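Local coordinates for protein Cel44C (Paenibacillus polymyxa, PDB 2YIH) that hydrolyses internal beta-1,4 linkages in the glucan backbone of xyloglucan and cellulose-type polysaccharides, as an endo-acting family 44 glycoside hydrolase, at residues S24-G29 and N39-R44; A355-S360 and M387-K392. The protein carries 8 engineered substitutions. One frame throughout, in Å; residues are numbered along the deposited sequence.

Contact 1. Residues S24-G29 and N39-R44; sequences SPYIYG and NMAARR
The carbonyl of Tyr28 receives two backbone donors from segment 39-44. Ala41 N lies 2.8 Å from Tyr28 O in a nearly straight bond, 163° at the hydrogen, approaching almost head-on to the carbonyl. Ala42 N adds a weak, bent bond to the same Tyr28 O at 3.3 Å. Met40 brings its sulfur to this oxygen as well, SD to Tyr28 O 3.6 Å. Its chain bends at the second torsion (chi2 -73°), folding SD back beside the Tyr28-Gly29 peptide. The methyl of Ala41 points into the turn of segment 24-29 and sits on Pro25, with CB 3.2 Å from Pro25 O, an oxygen that also accepts the backbone N-H of Tyr28. One residue further along each segment, Tyr26 CB meets Ala42 CB at 3.8 Å. The first torsion of Tyr26 (chi1 -49°) sets CG beside the backbone N, and the ring then offers an edge to the Ala41 carbonyl, CD1 lying 3.5 Å from Ala41 O near the ring plane.

This pairing begins the (beta/alpha)8 barrel: Gly29 and Ala42 form a parallel bridge between its first and second strands, which are joined here without an intervening helix. Where the strands meet, Gly29 CA makes a C-H...O contact of 3.1 Å with Ala42 O, and the ladder continues through a backbone bond between Ala42 and Thr30.

Beyond the two segments, Tyr26 sits in an aromatic group, its ring meeting those of Tyr105 and Tyr386, the latter edge-to-face. Tyr28 turns from segment 39-44 toward helix 399-409, touching Tyr408 and Arg409, and Met40 reaches the same helix at Tyr405. Arg43, on the next strand position, forms a salt bridge with Asp33.

Contact 2. Residues A355-S360 and M387-K392; sequences AMTSYS and MANYWK. Engineered in segment 355-360: Ser358 (natural residue Glu). With EDO (1,2-ethanediol), chain O.
Tyr359 reaches Ala388 and Tyr390 because its CG is held between the backbone N and the carbonyl carbon (chi1 74°), which lays the ring back along segment 387-392. Tyr390 CA lies over one face, and Tyr359 CE1 is 3.8 Å from Ala388 CB. Ser358, an engineered residue that replaces a natural Glu, meets Trp391 with OG opposite its own amide nitrogen (chi1 -159°). The hydroxyl thereby comes 3.2 Å from Trp391 CB and approaches the indole obliquely near CG, CD2 and CE3, while its polar partner is Tyr286 OH, a residue of the glycan pocket.

Backbone bonds hold the strands in parallel, their short axes only 17° apart. Met356 makes both of its backbone bonds to strand 387-390, straddling Ala388: its N donates to Met387 O at 2.9 Å and its O accepts from Asn389 N at 2.9 Å. These are the seventh and eighth strands of the (beta/alpha)8 barrel, linked as a beta-alpha-beta unit by helix 367-382. The chain turns a corner at Ser358, and the register slips by one residue there, Thr357 facing Asn389 and Tyr359 facing Tyr390. Pairing resumes unevenly: Tyr359 N reaches Asn389 O in a weak bond of 3.4 Å, whereas Trp391 N to Tyr359 O is a good one at 2.9 Å.

Past the strand ends a water joins the segments, lying 2.6 Å from Ser360 OG and 2.8 Å from Tyr390 OH, and donating to Trp391 O. Ser360 OG is also bonded to Gly362 N, which ties the water site to the following loop. Tyr359 is packed from outside the barrel by Met373, Val376 and Leu380 of helix 367-382. Thr357 OG1 is hydrogen-bonded to Asp282 OD1 on the neighbouring strand 280-285.

Contact 1 comes first along the chain and closes before contact 2 opens, yet their centres lie only 10 Å apart because both belong to the same closed barrel. Contact 1 pairs strands 29-30 and 42-45 at its beginning, and contact 2 pairs strands 353-359 and 387-390 at its end. The seam between them is strand 387-390 beside segment 24-29, where Tyr26 O with Ala388 N (3.0 Å) and Gly29 O with Tyr390 N (3.2 Å) are probable hydrogen bonds. The second and seventh strands also meet, Arg44 CD packing on Thr357 O. The bonds between the two contacts, rather than either contact itself, join the last strand to the first and close the barrel.

Contact 1. Residues S24-G29 and N39-R44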
ATOM      1  N   SER A  24      11.900  -4.709  -2.022  1.00  8.65           N
ATOM      2  CA  SER A  24      10.803  -5.537  -2.526  1.00  8.95           C
ATOM      3  C   SER A  24      10.104  -4.807  -3.664  1.00  8.79           C
ATOM      4  O   SER A  24       9.706  -3.639  -3.495  1.00  9.14           O
ATOM      5  CB  SER A  24       9.788  -5.801  -1.392  1.00  8.60           C
ATOM      6  OG  SER A  24       8.732  -6.568  -1.944  1.00  8.95           O
ATOM      7  N   PRO A  25       9.956  -5.460  -4.829  1.00  9.11           N
ATOM      8  CA  PRO A  25       9.362  -4.710  -5.937  1.00  9.19           C
ATOM      9  C   PRO A  25       7.931  -4.373  -5.624  1.00  8.90           C
ATOM     10  O   PRO A  25       7.364  -3.501  -6.271  1.00  8.59           O
ATOM     11  CB  PRO A  25       9.426  -5.692  -7.136  1.00  9.56           C
ATOM     12  CG  PRO A  25       9.760  -7.008  -6.572  1.00 10.28           C
ATOM     13  CD  PRO A  25      10.440  -6.785  -5.235  1.00  9.44           C
ATOM     14  N   TYR A  26       7.324  -5.049  -4.643  1.00  8.53           N
ATOM     15  CA  TYR A  26       5.882  -4.770  -4.410  1.00  8.44           C
ATOM     16  C   TYR A  26       5.607  -3.465  -3.668  1.00  8.70           C
ATOM     17  O   TYR A  26       4.425  -3.113  -3.455  1.00  7.81           O
ATOM     18  CB  TYR A  26       5.187  -5.913  -3.674  1.00  8.90           C
ATOM     19  CG  TYR A  26       5.469  -7.260  -4.277  1.00  9.55           C
ATOM     20  CD1 TYR A  26       5.364  -7.467  -5.666  1.00 10.00           C
ATOM     21  CD2 TYR A  26       5.873  -8.320  -3.472  1.00 10.22           C
ATOM     22  CE1 TYR A  26       5.681  -8.720  -6.216  1.00 10.95           C
ATOM     23  CE2 TYR A  26       6.129  -9.574  -4.011  1.00 11.38           C
ATOM     24  CZ  TYR A  26       6.022  -9.751  -5.378  1.00 11.82           C
ATOM     25  OH  TYR A  26       6.318 -10.989  -5.913  1.00 13.02           O
ATOM     26  N   ILE A  27       6.667  -2.725  -3.320  1.00  8.44           N
ATOM     27  CA  ILE A  27       6.471  -1.348  -2.856  1.00  9.31           C
ATOM     28  C   ILE A  27       6.040  -0.409  -3.994  1.00  9.45           C
ATOM     29  O   ILE A  27       5.571   0.714  -3.752  1.00  9.42           O
ATOM     30  CB  ILE A  27       7.662  -0.791  -2.080  1.00  9.69           C
ATOM     31  CG1 ILE A  27       8.908  -0.685  -2.974  1.00 10.62           C
ATOM     32  CG2 ILE A  27       7.916  -1.650  -0.837  1.00 10.40           C
ATOM     33  CD1 ILE A  27       9.366   0.695  -3.189  1.00 11.64           C
ATOM     34  N   TYR A  28       6.248  -0.845  -5.238  1.00  8.56           N
ATOM     35  CA  TYR A  28       5.681  -0.139  -6.390  1.00  8.78           C
ATOM     36  C   TYR A  28       4.299  -0.691  -6.718  1.00  8.83           C
ATOM     37  O   TYR A  28       4.122  -1.513  -7.648  1.00  9.39           O
ATOM     38  CB  TYR A  28       6.638  -0.255  -7.595  1.00  8.36           C
ATOM     39  CG  TYR A  28       8.085   0.102  -7.211  1.00  8.20           C
ATOM     40  CD1 TYR A  28       8.457   1.426  -6.979  1.00  8.18           C
ATOM     41  CD2 TYR A  28       9.056  -0.890  -7.072  1.00  8.09           C
ATOM     42  CE1 TYR A  28       9.757   1.762  -6.540  1.00  8.28           C
ATOM     43  CE2 TYR A  28      10.395  -0.559  -6.694  1.00  8.18           C
ATOM     44  CZ  TYR A  28      10.727   0.766  -6.440  1.00  8.38           C
ATOM     45  OH  TYR A  28      12.026   1.104  -6.063  1.00  8.22           O
ATOM     46  N   GLY A  29       3.317  -0.250  -5.954  1.00  8.85           N
ATOM     47  CA  GLY A  29       2.036  -0.909  -6.008  1.00  8.62           C
ATOM     48  C   GLY A  29       0.926   0.093  -5.928  1.00  8.29           C
ATOM     49  O   GLY A  29       1.110   1.208  -5.438  1.00  8.87           O
ATOM     50  N   ASN A  39       4.478   1.067 -14.715  1.00  9.13           N
ATOM     51  CA  ASN A  39       5.216  -0.212 -14.538  1.00  9.09           C
ATOM     52  C   ASN A  39       5.188  -0.695 -13.073  1.00  8.99           C
ATOM     53  O   ASN A  39       6.225  -0.901 -12.425  1.00  8.95           O
ATOM     54  CB  ASN A  39       6.656  -0.040 -15.044  1.00  9.77           C
ATOM     55  CG  ASN A  39       7.440  -1.355 -15.056  1.00 10.38           C
ATOM     56  OD1 ASN A  39       6.856  -2.437 -15.233  1.00 11.04           O
ATOM     57  ND2 ASN A  39       8.754  -1.268 -14.837  1.00 10.74           N
ATOM     58  N   MET A  40       3.978  -0.721 -12.519  1.00  8.96           N
ATOM     59  CA  MET A  40       3.727  -1.235 -11.174  1.00  8.72           C
ATOM     60  C   MET A  40       4.142  -2.708 -11.096  1.00  8.40           C
ATOM     61  O   MET A  40       4.088  -3.411 -12.093  1.00  8.28           O
ATOM     62  CB  MET A  40       2.216  -1.137 -10.871  1.00  8.98           C
ATOM     63  CG  MET A  40       1.730   0.315 -10.786  1.00  9.21           C
ATOM     64  SD  MET A  40       2.280   1.136  -9.266  1.00  9.88           S
ATOM     65  CE  MET A  40       1.583   2.765  -9.587  1.00  9.24           C
ATOM     66  N   ALA A  41       4.466  -3.171  -9.890  1.00  7.86           N
ATOM     67  CA  ALA A  41       4.737  -4.592  -9.626  1.00  7.66           C
ATOM     68  C   ALA A  41       3.665  -5.254  -8.765  1.00  7.82           C
ATOM     69  O   ALA A  41       3.665  -6.480  -8.580  1.00  8.18           O
ATOM     70  CB  ALA A  41       6.197  -4.784  -8.964  1.00  7.78           C
ATOM     71  N   ALA A  42       2.747  -4.454  -8.230  1.00  7.36           N
ATOM     72  CA  ALA A  42       1.725  -5.018  -7.337  1.00  7.13           C
ATOM     73  C   ALA A  42       0.406  -4.270  -7.496  1.00  6.80           C
ATOM     74  O   ALA A  42       0.391  -3.058  -7.574  1.00  6.87           O
ATOM     75  CB  ALA A  42       2.193  -4.954  -5.851  1.00  7.17           C
ATOM     76  N   ARG A  43      -0.694  -5.014  -7.526  1.00  6.92           N
ATOM     77  CA  ARG A  43      -2.036  -4.417  -7.610  1.00  6.75           C
ATOM     78  C   ARG A  43      -2.904  -4.985  -6.505  1.00  7.08           C
ATOM     79  O   ARG A  43      -2.830  -6.188  -6.229  1.00  7.64           O
ATOM     80  CB  ARG A  43      -2.642  -4.708  -9.006  1.00  6.88           C
ATOM     81  CG  ARG A  43      -1.832  -3.991 -10.103  1.00  6.98           C
ATOM     82  CD  ARG A  43      -2.319  -4.339 -11.524  1.00  6.95           C
ATOM     83  NE  ARG A  43      -3.666  -3.826 -11.819  1.00  7.59           N
ATOM     84  CZ  ARG A  43      -4.717  -4.596 -12.076  1.00  7.47           C
ATOM     85  NH1 ARG A  43      -4.642  -5.916 -11.912  1.00  7.83           N
ATOM     86  NH2 ARG A  43      -5.855  -4.051 -12.454  1.00  8.22           N
ATOM     87  N   ARG A  44      -3.760  -4.153  -5.896  1.00  7.22           N
ATOM     88  CA  ARG A  44      -4.634  -4.596  -4.806  1.00  6.93           C
ATOM     89  C   ARG A  44      -6.074  -4.355  -5.220  1.00  7.22           C
ATOM     90  O   ARG A  44      -6.400  -3.286  -5.729  1.00  7.45           O
ATOM     91  CB  ARG A  44      -4.359  -3.765  -3.553  1.00  6.95           C
ATOM     92  CG  ARG A  44      -5.389  -3.968  -2.406  1.00  6.69           C
ATOM     93  CD  ARG A  44      -4.823  -3.322  -1.155  1.00  6.39           C
ATOM     94  NE  ARG A  44      -5.714  -3.471   0.015  1.00  6.52           N
ATOM     95  CZ  ARG A  44      -6.571  -2.545   0.435  1.00  6.51           C
ATOM     96  NH1 ARG A  44      -6.843  -1.464  -0.313  1.00  6.57           N
ATOM     97  NH2 ARG A  44      -7.233  -2.742   1.591  1.00  6.34           N
TER

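Contact 2. Residues A355-S360 and M387-K392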
ATOM      1  N   ALA A 355       3.064  -4.464   5.326  1.00  7.65           N
ATOM      2  CA  ALA A 355       2.560  -3.839   4.090  1.00  7.64           C
ATOM      3  C   ALA A 355       1.741  -2.614   4.439  1.00  7.82           C
ATOM      4  O   ALA A 355       0.993  -2.624   5.422  1.00  8.32           O
ATOM      5  CB  ALA A 355       1.704  -4.798   3.259  1.00  7.44           C
ATOM      6  N   MET A 356       1.868  -1.595   3.603  1.00  7.47           N
ATOM      7  CA  MET A 356       1.080  -0.372   3.720  1.00  7.58           C
ATOM      8  C   MET A 356       0.137  -0.331   2.514  1.00  7.38           C
ATOM      9  O   MET A 356       0.506   0.165   1.444  1.00  8.00           O
ATOM     10  CB  MET A 356       2.005   0.855   3.747  1.00  8.20           C
ATOM     11  CG  MET A 356       1.235   2.136   3.959  1.00  8.61           C
ATOM     12  SD  MET A 356       2.363   3.552   4.111  1.00 11.30           S
ATOM     13  CE  MET A 356       3.085   3.266   5.649  1.00 10.80           C
ATOM     14  N   THR A 357      -1.026  -0.978   2.646  1.00  7.00           N
ATOM     15  CA  THR A 357      -1.859  -1.318   1.470  1.00  7.13           C
ATOM     16  C   THR A 357      -2.806  -0.233   1.000  1.00  7.41           C
ATOM     17  O   THR A 357      -3.527  -0.419   0.013  1.00  7.05           O
ATOM     18  CB  THR A 357      -2.709  -2.585   1.733  1.00  6.96           C
ATOM     19  OG1 THR A 357      -3.521  -2.380   2.898  1.00  7.10           O
ATOM     20  CG2 THR A 357      -1.761  -3.797   1.966  1.00  7.29           C
ATOM     21  N   SER A 358      -2.840   0.879   1.710  1.00  8.24           N
ATOM     22  CA  SER A 358      -3.595   2.038   1.233  1.00  7.94           C
ATOM     23  C   SER A 358      -3.004   3.270   1.896  1.00  7.65           C
ATOM     24  O   SER A 358      -2.931   3.361   3.149  1.00  7.34           O
ATOM     25  CB  SER A 358      -5.090   1.838   1.572  1.00  8.30           C
ATOM     26  OG  SER A 358      -5.959   2.637   0.750  1.00  9.69           O
ATOM     27  N   TYR A 359      -2.570   4.227   1.078  1.00  7.31           N
ATOM     28  CA  TYR A 359      -1.957   5.455   1.605  1.00  7.65           C
ATOM     29  C   TYR A 359      -1.938   6.520   0.524  1.00  7.99           C
ATOM     30  O   TYR A 359      -1.970   6.209  -0.666  1.00  8.71           O
ATOM     31  CB  TYR A 359      -0.523   5.176   2.109  1.00  7.46           C
ATOM     32  CG  TYR A 359       0.531   4.969   1.010  1.00  7.11           C
ATOM     33  CD1 TYR A 359       0.695   3.724   0.386  1.00  7.23           C
ATOM     34  CD2 TYR A 359       1.355   6.027   0.620  1.00  6.93           C
ATOM     35  CE1 TYR A 359       1.645   3.553  -0.630  1.00  6.89           C
ATOM     36  CE2 TYR A 359       2.314   5.861  -0.357  1.00  7.17           C
ATOM     37  CZ  TYR A 359       2.460   4.635  -0.971  1.00  7.01           C
ATOM     38  OH  TYR A 359       3.459   4.471  -1.914  1.00  7.62           O
ATOM     39  N   SER A 360      -1.749   7.765   0.935  1.00  8.23           N
ATOM     40  CA  SER A 360      -1.584   8.879  -0.007  1.00  8.44           C
ATOM     41  C   SER A 360      -1.084  10.063   0.790  1.00  8.49           C
ATOM     42  O   SER A 360      -1.488  10.238   1.947  1.00  9.29           O
ATOM     43  CB  SER A 360      -2.938   9.271  -0.632  1.00  8.99           C
ATOM     44  OG  SER A 360      -2.784  10.494  -1.350  1.00  8.98           O
ATOM     45  N   MET A 387       5.253  -4.532   0.779  1.00  7.78           N
ATOM     46  CA  MET A 387       4.275  -4.187  -0.250  1.00  7.65           C
ATOM     47  C   MET A 387       3.631  -2.868   0.150  1.00  7.78           C
ATOM     48  O   MET A 387       3.424  -2.594   1.361  1.00  8.28           O
ATOM     49  CB  MET A 387       3.221  -5.296  -0.412  1.00  7.84           C
ATOM     50  CG  MET A 387       2.157  -5.012  -1.493  1.00  8.11           C
ATOM     51  SD  MET A 387       1.123  -6.496  -1.666  1.00  9.88           S
ATOM     52  CE  MET A 387       2.259  -7.690  -2.366  1.00  9.27           C
ATOM     53  N   ALA A 388       3.339  -2.023  -0.846  1.00  7.73           N
ATOM     54  CA  ALA A 388       2.685  -0.743  -0.545  1.00  7.59           C
ATOM     55  C   ALA A 388       1.840  -0.373  -1.735  1.00  7.73           C
ATOM     56  O   ALA A 388       2.295  -0.508  -2.863  1.00  7.61           O
ATOM     57  CB  ALA A 388       3.724   0.393  -0.279  1.00  7.80           C
ATOM     58  N   ASN A 389       0.634   0.134  -1.476  1.00  7.61           N
ATOM     59  CA  ASN A 389      -0.362   0.378  -2.542  1.00  7.51           C
ATOM     60  C   ASN A 389      -0.984   1.778  -2.359  1.00  7.69           C
ATOM     61  O   ASN A 389      -1.684   2.050  -1.380  1.00  7.18           O
ATOM     62  CB  ASN A 389      -1.469  -0.718  -2.527  1.00  7.89           C
ATOM     63  CG  ASN A 389      -0.907  -2.108  -2.665  1.00  8.29           C
ATOM     64  OD1 ASN A 389      -0.859  -2.700  -3.789  1.00  9.66           O
ATOM     65  ND2 ASN A 389      -0.462  -2.655  -1.561  1.00  7.74           N
ATOM     66  N   TYR A 390      -0.621   2.687  -3.252  1.00  7.52           N
ATOM     67  CA  TYR A 390      -1.222   4.028  -3.278  1.00  7.90           C
ATOM     68  C   TYR A 390      -2.758   3.936  -3.410  1.00  8.16           C
ATOM     69  O   TYR A 390      -3.291   2.998  -4.033  1.00  7.61           O
ATOM     70  CB  TYR A 390      -0.647   4.759  -4.488  1.00  7.98           C
ATOM     71  CG  TYR A 390      -1.266   6.082  -4.755  1.00  7.49           C
ATOM     72  CD1 TYR A 390      -1.035   7.151  -3.905  1.00  7.85           C
ATOM     73  CD2 TYR A 390      -2.137   6.252  -5.843  1.00  7.72           C
ATOM     74  CE1 TYR A 390      -1.619   8.392  -4.140  1.00  7.79           C
ATOM     75  CE2 TYR A 390      -2.693   7.513  -6.130  1.00  7.77           C
ATOM     76  CZ  TYR A 390      -2.455   8.557  -5.231  1.00  7.98           C
ATOM     77  OH  TYR A 390      -3.002   9.793  -5.456  1.00  8.72           O
ATOM     78  N   TRP A 391      -3.444   4.868  -2.753  1.00  8.57           N
ATOM     79  CA  TRP A 391      -4.902   5.001  -2.921  1.00  9.36           C
ATOM     80  C   TRP A 391      -5.238   6.400  -3.477  1.00  9.30           C
ATOM     81  O   TRP A 391      -4.817   7.411  -2.929  1.00  8.64           O
ATOM     82  CB  TRP A 391      -5.590   4.797  -1.556  1.00  9.70           C
ATOM     83  CG  TRP A 391      -7.056   4.951  -1.679  1.00 10.12           C
ATOM     84  CD1 TRP A 391      -7.770   6.127  -1.597  1.00 11.30           C
ATOM     85  CD2 TRP A 391      -8.002   3.915  -1.942  1.00 10.43           C
ATOM     86  NE1 TRP A 391      -9.115   5.870  -1.814  1.00 11.14           N
ATOM     87  CE2 TRP A 391      -9.282   4.523  -2.034  1.00 11.20           C
ATOM     88  CE3 TRP A 391      -7.896   2.536  -2.125  1.00 10.26           C
ATOM     89  CZ2 TRP A 391     -10.455   3.774  -2.273  1.00 11.17           C
ATOM     90  CZ3 TRP A 391      -9.068   1.788  -2.369  1.00 11.15           C
ATOM     91  CH2 TRP A 391     -10.314   2.419  -2.480  1.00 11.06           C
ATOM     92  N   LYS A 392      -6.046   6.461  -4.536  1.00  9.27           N
ATOM     93  CA  LYS A 392      -6.463   7.755  -5.082  1.00  9.82           C
ATOM     94  C   LYS A 392      -7.526   8.448  -4.190  1.00 10.35           C
ATOM     95  O   LYS A 392      -8.705   8.055  -4.209  1.00 10.43           O
ATOM     96  CB  LYS A 392      -7.068   7.555  -6.473  1.00  9.83           C
ATOM     97  CG  LYS A 392      -6.109   6.998  -7.537  1.00 10.12           C
ATOM     98  CD  LYS A 392      -6.889   6.858  -8.878  1.00 11.07           C
ATOM     99  CE  LYS A 392      -7.068   8.222  -9.566  1.00 10.99           C
ATOM    100  NZ  LYS A 392      -7.797   8.065 -10.906  1.00 10.38           N
TER
HETATM  101  C1  EDO O1532     -11.602   7.868 -13.572  0.50 21.86           C
HETATM  102  O1  EDO O1532     -11.507   9.059 -14.354  0.50 21.38           O
HETATM  103  C2  EDO O1532     -10.543   7.918 -12.482  0.50 21.57           C
HETATM  104  O2  EDO O1532     -11.124   8.500 -11.310  0.50 21.52           O
HETATM  105  O   HOH W   1      -4.511  10.633  -3.311  1.00  8.93           O